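Local coordinates for long form salivary protein D7L1 (Culex quinquefasciatus, PDB 6V4C), which binds and sequesters adenine, adenosine and adenine nucleotides, ADP and ATP most tightly, inhibiting platelet aggregation and modulating blood feeding by female mosquitoes, at residues A[5-8]-A[9-12]; A[110-113]-A[114-118]; A[134-137]-A[138-142]. All blocks are in the same frame, centred on the assembly; numbering follows the deposited sequence.

Interaction 1: A[5-8]-A[9-12]; sequences PMDP and EEVA. With ADP (adenosine-5'-diphosphate), chain B.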
loop_
_atom_site.group_PDB
_atom_site.type_symbol
_atom_site.label_atom_id
_atom_site.label_comp_id
_atom_site.label_asym_id
_atom_site.label_seq_id
_atom_site.Cartn_x
_atom_site.Cartn_y
_atom_site.Cartn_z
ATOM N N PRO A 5 -0.562 -8.495 -12.669
ATOM C CA PRO A 5 0.791 -8.055 -12.305
ATOM C C PRO A 5 0.780 -6.716 -11.581
ATOM O O PRO A 5 -0.047 -5.842 -11.850
ATOM C CB PRO A 5 1.503 -7.949 -13.657
ATOM C CG PRO A 5 0.814 -8.962 -14.502
ATOM C CD PRO A 5 -0.631 -8.935 -14.076
ATOM N N MET A 6 1.714 -6.570 -10.646
ATOM C CA MET A 6 1.772 -5.419 -9.760
ATOM C C MET A 6 3.052 -4.636 -10.013
ATOM O O MET A 6 4.121 -5.224 -10.215
ATOM C CB MET A 6 1.739 -5.869 -8.297
ATOM C CG MET A 6 0.722 -6.958 -8.012
ATOM S SD MET A 6 0.779 -7.536 -6.306
ATOM C CE MET A 6 0.104 -6.118 -5.447
ATOM N N ASP A 7 2.935 -3.312 -10.001
ATOM C CA ASP A 7 4.085 -2.429 -10.144
ATOM C C ASP A 7 4.819 -2.329 -8.806
ATOM O O ASP A 7 4.333 -2.833 -7.790
ATOM C CB ASP A 7 3.634 -1.099 -10.763
ATOM C CG ASP A 7 2.834 -0.214 -9.808
ATOM O OD1 ASP A 7 3.013 -0.281 -8.577
ATOM O OD2 ASP A 7 2.016 0.585 -10.314
ATOM N N PRO A 8 6.003 -1.702 -8.765
ATOM C CA PRO A 8 6.756 -1.690 -7.498
ATOM C C PRO A 8 6.052 -0.957 -6.369
ATOM O O PRO A 8 6.269 -1.302 -5.200
ATOM C CB PRO A 8 8.087 -1.014 -7.871
ATOM C CG PRO A 8 8.164 -1.081 -9.351
ATOM C CD PRO A 8 6.749 -1.004 -9.830
ATOM N N GLU A 9 5.224 0.048 -6.678
ATOM C CA GLU A 9 4.483 0.749 -5.632
ATOM C C GLU A 9 3.412 -0.146 -5.021
ATOM O O GLU A 9 3.220 -0.152 -3.798
ATOM C CB GLU A 9 3.859 2.031 -6.196
ATOM C CG GLU A 9 3.100 2.887 -5.171
ATOM C CD GLU A 9 1.634 2.494 -5.018
ATOM O OE1 GLU A 9 1.120 1.724 -5.860
ATOM O OE2 GLU A 9 0.996 2.962 -4.052
ATOM N N GLU A 10 2.704 -0.877 -5.847
ATOM C CA GLU A 10 1.737 -1.871 -5.376
ATOM C C GLU A 10 2.383 -2.943 -4.512
ATOM O O GLU A 10 1.897 -3.203 -3.564
ATOM C CB GLU A 10 0.992 -2.496 -6.504
ATOM C CG GLU A 10 0.254 -1.571 -7.337
ATOM C CD GLU A 10 -0.409 -2.184 -8.523
ATOM O OE1 GLU A 10 0.184 -2.485 -9.394
ATOM O OE2 GLU A 10 -1.492 -2.338 -8.480
ATOM N N VAL A 11 3.526 -3.471 -4.865
ATOM C CA VAL A 11 4.124 -4.500 -4.005
ATOM C C VAL A 11 4.594 -3.907 -2.720
ATOM O O VAL A 11 4.364 -4.429 -1.800
ATOM C CB VAL A 11 5.218 -5.252 -4.731
ATOM C CG1 VAL A 11 5.842 -6.252 -3.852
ATOM C CG2 VAL A 11 4.779 -5.775 -6.037
ATOM N N ALA A 12 5.189 -2.724 -2.771
ATOM C CA ALA A 12 5.656 -2.095 -1.539
ATOM C C ALA A 12 4.495 -1.768 -0.609
ATOM O O ALA A 12 4.607 -1.924 0.614
ATOM C CB ALA A 12 6.469 -0.843 -1.863
HETATM P PB ADP B . 15.984 1.387 0.191
HETATM O O1B ADP B . 16.866 1.981 -0.686
HETATM O O2B ADP B . 16.546 1.050 1.442
HETATM O O3B ADP B . 15.365 0.301 -0.370
HETATM P PA ADP B . 14.696 3.100 2.156
HETATM O O1A ADP B . 15.315 4.400 2.549
HETATM O O2A ADP B . 15.035 2.107 3.105
HETATM O O3A ADP B . 15.124 2.615 0.753
HETATM O "O5'" ADP B . 13.227 2.934 1.788
HETATM C "C5'" ADP B . 12.699 1.723 1.293
HETATM C "C4'" ADP B . 11.207 1.626 1.514
HETATM O "O4'" ADP B . 10.484 2.253 0.485
HETATM C "C3'" ADP B . 10.570 0.259 1.421
HETATM O "O3'" ADP B . 10.648 -0.449 2.615
HETATM C "C2'" ADP B . 9.141 0.501 0.943
HETATM O "O2'" ADP B . 8.266 0.409 1.985
HETATM C "C1'" ADP B . 9.157 1.947 0.572
HETATM N N9 ADP B . 8.557 2.261 -0.686
HETATM C C8 ADP B . 8.898 1.727 -1.844
HETATM N N7 ADP B . 8.263 2.192 -2.837
HETATM C C5 ADP B . 7.421 3.098 -2.317
HETATM C C6 ADP B . 6.468 3.948 -2.865
HETATM N N6 ADP B . 6.174 4.017 -4.117
HETATM N N1 ADP B . 5.794 4.727 -2.055
HETATM C C2 ADP B . 6.042 4.667 -0.784
HETATM N N3 ADP B . 6.907 3.942 -0.173
HETATM C C4 ADP B . 7.591 3.161 -0.977
HETATM O O HOH W 1 0.829 2.105 -8.319
#
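Asp-7 and Glu-10 exchange hydrogen bonds in both directions. The backbone N of Glu-10 gives a nearly straight bond of 2.8 Å to Asp-7 OD1, and the backbone N of Asp-7 returns one of 2.9 Å to Glu-10 OE1, met on the anti side of the carboxylate. Asp-7 can reach because its CG stands between its own backbone N and carbonyl carbon (chi1 73°), which swings OD1 over the first turn. The two carboxylate planes are turned 56° apart. Behind the cap the helical ladder starts, with Val-11 N on Asp-7 O at 3.1 Å and Ala-12 N on Pro-8 O.

A water donates to Asp-7 OD2 and to Glu-9 OE1, joining two acids that would otherwise probably repel; Glu-9 OE2 is held by Tyr-266 and by a salt bridge to Arg-192.

Apolar contact comes from Met-6, whose CB lies 3.8 Å from Val-11 CG2. Facing the nucleotide, Glu-9 CG approaches ADP N6 to 3.4 Å and Ala-12 CB comes within 3.5 Å of ADP C8.

Taken together, this is a capping box at the N-terminus of helix 8-22, whose first turn brings Glu-9 and Ala-12 into the ADP pocket.

Interaction 2: A[110-113]-A[114-118]; sequences GFIQ and VNNAN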
loop_
_atom_site.group_PDB
_atom_site.type_symbol
_atom_site.label_atom_id
_atom_site.label_comp_id
_atom_site.label_asym_id
_atom_site.label_seq_id
_atom_site.Cartn_x
_atom_site.Cartn_y
_atom_site.Cartn_z
ATOM N N GLY A 110 7.845 -24.048 2.567
ATOM C CA GLY A 110 8.237 -24.182 1.176
ATOM C C GLY A 110 8.693 -22.881 0.554
ATOM O O GLY A 110 9.512 -22.884 -0.372
ATOM N N PHE A 111 8.177 -21.753 1.046
ATOM C CA PHE A 111 8.593 -20.459 0.520
ATOM C C PHE A 111 10.005 -20.109 0.975
ATOM O O PHE A 111 10.854 -19.730 0.160
ATOM C CB PHE A 111 7.602 -19.374 0.944
ATOM C CG PHE A 111 7.836 -18.054 0.275
ATOM C CD1 PHE A 111 7.388 -17.831 -1.016
ATOM C CD2 PHE A 111 8.505 -17.036 0.933
ATOM C CE1 PHE A 111 7.603 -16.617 -1.637
ATOM C CE2 PHE A 111 8.721 -15.818 0.317
ATOM C CZ PHE A 111 8.269 -15.610 -0.971
ATOM N N ILE A 112 10.270 -20.230 2.279
ATOM C CA ILE A 112 11.618 -20.004 2.794
ATOM C C ILE A 112 12.611 -20.953 2.135
ATOM O O ILE A 112 13.757 -20.584 1.853
ATOM C CB ILE A 112 11.628 -20.120 4.331
ATOM C CG1 ILE A 112 10.824 -18.974 4.953
ATOM C CG2 ILE A 112 13.053 -20.138 4.864
ATOM C CD1 ILE A 112 10.592 -19.121 6.439
ATOM N N GLN A 113 12.180 -22.188 1.867
ATOM C CA GLN A 113 13.057 -23.163 1.227
ATOM C C GLN A 113 13.434 -22.719 -0.182
ATOM O O GLN A 113 14.606 -22.775 -0.574
ATOM C CB GLN A 113 12.372 -24.532 1.204
ATOM C CG GLN A 113 13.290 -25.697 1.528
ATOM C CD GLN A 113 13.645 -26.518 0.306
ATOM O OE1 GLN A 113 13.059 -26.347 -0.763
ATOM N NE2 GLN A 113 14.610 -27.419 0.458
ATOM N N VAL A 114 12.450 -22.260 -0.959
ATOM C CA VAL A 114 12.726 -21.825 -2.325
ATOM C C VAL A 114 13.488 -20.506 -2.329
ATOM O O VAL A 114 14.381 -20.292 -3.161
ATOM C CB VAL A 114 11.424 -21.752 -3.146
ATOM C CG1 VAL A 114 11.686 -21.154 -4.521
ATOM C CG2 VAL A 114 10.804 -23.133 -3.276
ATOM N N ASN A 115 13.164 -19.607 -1.395
ATOM C CA ASN A 115 13.820 -18.302 -1.370
ATOM C C ASN A 115 15.313 -18.436 -1.095
ATOM O O ASN A 115 16.128 -17.733 -1.704
ATOM C CB ASN A 115 13.162 -17.390 -0.333
ATOM C CG ASN A 115 13.671 -15.956 -0.410
ATOM O OD1 ASN A 115 13.863 -15.410 -1.498
ATOM N ND2 ASN A 115 13.901 -15.346 0.746
ATOM N N ASN A 116 15.693 -19.335 -0.186
ATOM C CA ASN A 116 17.102 -19.506 0.145
ATOM C C ASN A 116 17.887 -20.170 -0.979
ATOM O O ASN A 116 19.107 -19.988 -1.055
ATOM C CB ASN A 116 17.247 -20.291 1.450
ATOM C CG ASN A 116 16.640 -19.565 2.636
ATOM O OD1 ASN A 116 16.016 -18.516 2.482
ATOM N ND2 ASN A 116 16.816 -20.125 3.827
ATOM N N ALA A 117 17.222 -20.928 -1.853
ATOM C CA ALA A 117 17.889 -21.557 -2.984
ATOM C C ALA A 117 18.088 -20.608 -4.156
ATOM O O ALA A 117 18.868 -20.919 -5.061
ATOM C CB ALA A 117 17.101 -22.782 -3.448
ATOM N N ASN A 118 17.394 -19.471 -4.169
ATOM C CA ASN A 118 17.520 -18.470 -5.223
ATOM C C ASN A 118 17.471 -17.085 -4.575
ATOM O O ASN A 118 16.603 -16.264 -4.855
ATOM C CB ASN A 118 16.407 -18.617 -6.258
ATOM C CG ASN A 118 16.252 -20.041 -6.758
ATOM O OD1 ASN A 118 15.581 -20.861 -6.130
ATOM N ND2 ASN A 118 16.860 -20.337 -7.899
#
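Gly-110 to Gln-113 and Val-114 to Ala-117 are consecutive turns near the end of helix 104-117, joined by i to i+4 backbone bonds. Asn-115 N donates to Phe-111 O at 2.8 Å, and Val-114 N reaches Gly-110 O at 3.1 Å. Asn-116 N bonds to Ile-112 O, again at 3.1 Å. The Ala-117 N to Gln-113 O bond is weak, at 3.4 Å and 139°, and so is the next, Asn-118 N to Val-114 O, so the ladder slackens here.

Val-114 sits directly on the preceding turn. Its CG1 is anti to the backbone N (chi1 174°), which leaves CG2 beside that nitrogen and brings it to 3.2 Å from Gly-110 O, a snug fit of methyl against carbonyl; elsewhere the side chain meets Ile-90 of helix 84-94.

The helix belongs to the first of the two PBP/GOBP-family units, an all-helical odorant-binding-protein fold, and it packs against helices 45-55, 84-94 and 121-125. Phe-111 lies against Val-49 and Val-53 of helix 45-55 and shares Leu-122 with Asn-115.

Ile-112 and Asn-116 run side by side, pointing the same way. The methyl CG2 of Ile-112 is 3.9 Å from Asn-116 ND2. Asn-116 OD1 also stands 3.1 Å from Ile-112 O, where two acceptors face each other without a bond. Asn-115 turns its CB onto Phe-111 O, 3.3 Å away, and the Asn-115 side chain also touches Trp-36 and Leu-38.

Interaction 3: A[134-137]-A[138-142]; sequences DAIY and KKNPQ. With ADP (adenosine-5'-diphosphate), chain B.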
loop_
_atom_site.group_PDB
_atom_site.type_symbol
_atom_site.label_atom_id
_atom_site.label_comp_id
_atom_site.label_asym_id
_atom_site.label_seq_id
_atom_site.Cartn_x
_atom_site.Cartn_y
_atom_site.Cartn_z
ATOM N N ASP A 134 13.779 1.231 -8.500
ATOM C CA ASP A 134 14.089 2.617 -8.831
ATOM C C ASP A 134 14.179 2.840 -10.334
ATOM O O ASP A 134 13.777 3.901 -10.823
ATOM C CB ASP A 134 15.369 3.058 -8.118
ATOM C CG ASP A 134 15.170 3.212 -6.623
ATOM O OD1 ASP A 134 14.003 3.377 -6.193
ATOM O OD2 ASP A 134 16.170 3.170 -5.876
ATOM N N ALA A 135 14.699 1.862 -11.080
ATOM C CA ALA A 135 14.741 1.990 -12.532
ATOM C C ALA A 135 13.335 2.066 -13.115
ATOM O O ALA A 135 13.069 2.866 -14.020
ATOM C CB ALA A 135 15.520 0.825 -13.141
ATOM N N ILE A 136 12.417 1.251 -12.595
ATOM C CA ILE A 136 11.037 1.287 -13.074
ATOM C C ILE A 136 10.393 2.636 -12.770
ATOM O O ILE A 136 9.714 3.221 -13.623
ATOM C CB ILE A 136 10.239 0.104 -12.497
ATOM C CG1 ILE A 136 10.771 -1.212 -13.070
ATOM C CG2 ILE A 136 8.743 0.270 -12.769
ATOM C CD1 ILE A 136 10.178 -2.446 -12.426
ATOM N N TYR A 137 10.605 3.157 -11.556
ATOM C CA TYR A 137 10.077 4.474 -11.212
ATOM C C TYR A 137 10.594 5.538 -12.172
ATOM O O TYR A 137 9.828 6.382 -12.654
ATOM C CB TYR A 137 10.450 4.844 -9.775
ATOM C CG TYR A 137 9.716 4.085 -8.691
ATOM C CD1 TYR A 137 8.543 3.388 -8.962
ATOM C CD2 TYR A 137 10.195 4.078 -7.389
ATOM C CE1 TYR A 137 7.876 2.693 -7.960
ATOM C CE2 TYR A 137 9.539 3.394 -6.387
ATOM C CZ TYR A 137 8.382 2.701 -6.676
ATOM O OH TYR A 137 7.740 2.027 -5.666
ATOM N N LYS A 138 11.900 5.519 -12.459
ATOM C CA LYS A 138 12.477 6.536 -13.332
ATOM C C LYS A 138 11.885 6.463 -14.732
ATOM O O LYS A 138 11.655 7.495 -15.372
ATOM C CB LYS A 138 13.997 6.387 -13.391
ATOM C CG LYS A 138 14.719 6.894 -12.155
ATOM C CD LYS A 138 16.227 6.895 -12.371
ATOM C CE LYS A 138 16.970 7.161 -11.069
ATOM N NZ LYS A 138 16.558 8.440 -10.444
ATOM N N LYS A 139 11.629 5.252 -15.223
ATOM C CA LYS A 139 11.094 5.084 -16.564
ATOM C C LYS A 139 9.579 5.220 -16.625
ATOM O O LYS A 139 9.031 5.313 -17.728
ATOM C CB LYS A 139 11.522 3.731 -17.136
ATOM C CG LYS A 139 13.024 3.599 -17.327
ATOM C CD LYS A 139 13.371 2.475 -18.288
ATOM C CE LYS A 139 13.762 1.217 -17.547
ATOM N NZ LYS A 139 14.083 0.101 -18.485
ATOM N N ASN A 140 8.897 5.241 -15.481
ATOM C CA ASN A 140 7.436 5.264 -15.425
ATOM C C ASN A 140 6.990 6.383 -14.490
ATOM O O ASN A 140 6.638 6.135 -13.332
ATOM C CB ASN A 140 6.879 3.915 -14.969
ATOM C CG ASN A 140 7.157 2.813 -15.964
ATOM O OD1 ASN A 140 6.345 2.544 -16.848
ATOM N ND2 ASN A 140 8.316 2.176 -15.836
ATOM N N PRO A 141 6.975 7.623 -14.982
ATOM C CA PRO A 141 6.569 8.741 -14.113
ATOM C C PRO A 141 5.132 8.646 -13.636
ATOM O O PRO A 141 4.772 9.329 -12.668
ATOM C CB PRO A 141 6.792 9.980 -14.997
ATOM C CG PRO A 141 7.630 9.505 -16.150
ATOM C CD PRO A 141 7.283 8.068 -16.346
ATOM N N GLN A 142 4.301 7.820 -14.273
ATOM C CA GLN A 142 2.909 7.672 -13.872
ATOM C C GLN A 142 2.734 6.813 -12.626
ATOM O O GLN A 142 1.624 6.740 -12.095
ATOM C CB GLN A 142 2.073 7.097 -15.021
ATOM C CG GLN A 142 2.189 5.587 -15.199
ATOM C CD GLN A 142 3.508 5.152 -15.814
ATOM O OE1 GLN A 142 4.352 5.978 -16.164
ATOM N NE2 GLN A 142 3.688 3.843 -15.951
HETATM P PB ADP B . 15.984 1.387 0.191
HETATM O O1B ADP B . 16.866 1.981 -0.686
HETATM O O2B ADP B . 16.546 1.050 1.442
HETATM O O3B ADP B . 15.365 0.301 -0.370
HETATM P PA ADP B . 14.696 3.100 2.156
HETATM O O1A ADP B . 15.315 4.400 2.549
HETATM O O2A ADP B . 15.035 2.107 3.105
HETATM O O3A ADP B . 15.124 2.615 0.753
HETATM O "O5'" ADP B . 13.227 2.934 1.788
HETATM C "C5'" ADP B . 12.699 1.723 1.293
HETATM C "C4'" ADP B . 11.207 1.626 1.514
HETATM O "O4'" ADP B . 10.484 2.253 0.485
HETATM C "C3'" ADP B . 10.570 0.259 1.421
HETATM O "O3'" ADP B . 10.648 -0.449 2.615
HETATM C "C2'" ADP B . 9.141 0.501 0.943
HETATM O "O2'" ADP B . 8.266 0.409 1.985
HETATM C "C1'" ADP B . 9.157 1.947 0.572
HETATM N N9 ADP B . 8.557 2.261 -0.686
HETATM C C8 ADP B . 8.898 1.727 -1.844
HETATM N N7 ADP B . 8.263 2.192 -2.837
HETATM C C5 ADP B . 7.421 3.098 -2.317
HETATM C C6 ADP B . 6.468 3.948 -2.865
HETATM N N6 ADP B . 6.174 4.017 -4.117
HETATM N N1 ADP B . 5.794 4.727 -2.055
HETATM C C2 ADP B . 6.042 4.667 -0.784
HETATM N N3 ADP B . 6.907 3.942 -0.173
HETATM C C4 ADP B . 7.591 3.161 -0.977
#
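The C-terminal end of helix 130-139, which brings Tyr-137 to the ADP pocket, is closed by Asn-140 folding back onto Ile-136. The amide nitrogen ND2 of Asn-140 donates to Ile-136 O at 2.8 Å and 163°, with the acceptor lying in the amide plane. Its CG is anti to the carbonyl carbon (chi1 -66°), and with chi2 near -92° the amide is turned so that ND2 faces the last turn. The backbone N of Asn-140 makes a weak bond to the same Ile-136 O and a further one of 3.2 Å to Tyr-137 O. The side-chain bond is the stronger of the two to Ile-136 O. ND2 also lies 3.6 Å from Ile-136 CG2, the two side chains crossing at a slant.

Asn-140 is where the chain leaves helical geometry. Its OD1 in turn accepts from Gln-142 NE2 at 3.1 Å, so one amide links the last turn of the helix to the loop beyond Pro-141.

Ordinary i to i+4 bonds complete the end of the helix: Lys-138 N to Asp-134 O and Lys-139 N to Ala-135 O. Lys-138 CG also packs on Asp-134 O, while Lys-139 extends outward to a salt bridge with Asp-79.

Tyr-137, which is buried, supplies the nucleotide contact. Its OH donates to ADP N7 at 2.9 Å, with N7 at the ring edge and in its plane, and stands 3.0 Å from ADP N6. The bond uses the Hoogsteen edge of the adenine. Pro-8 and Glu-9 of helix 8-22, and Ile-143 and Pro-145, touch the Tyr-137 side chain.

Along the chain the three contacts come in series, on helices 8-22, 104-117 and 130-139. Interactions 1 and 3 are neighbours, their centres 12 Å apart, and they meet directly: Tyr-137 OH lies 3.4 Å from Glu-9 N, and Ile-136 packs on Pro-8. Both touch ADP, so the start of one helix and the end of another, distant in sequence, together build part of one nucleotide pocket between the two family units. Interaction 2 stands apart, its centre 21 Å from that of interaction 1 and 29 Å from that of interaction 3, on the outer part of the first unit, away from the nucleotide pocket.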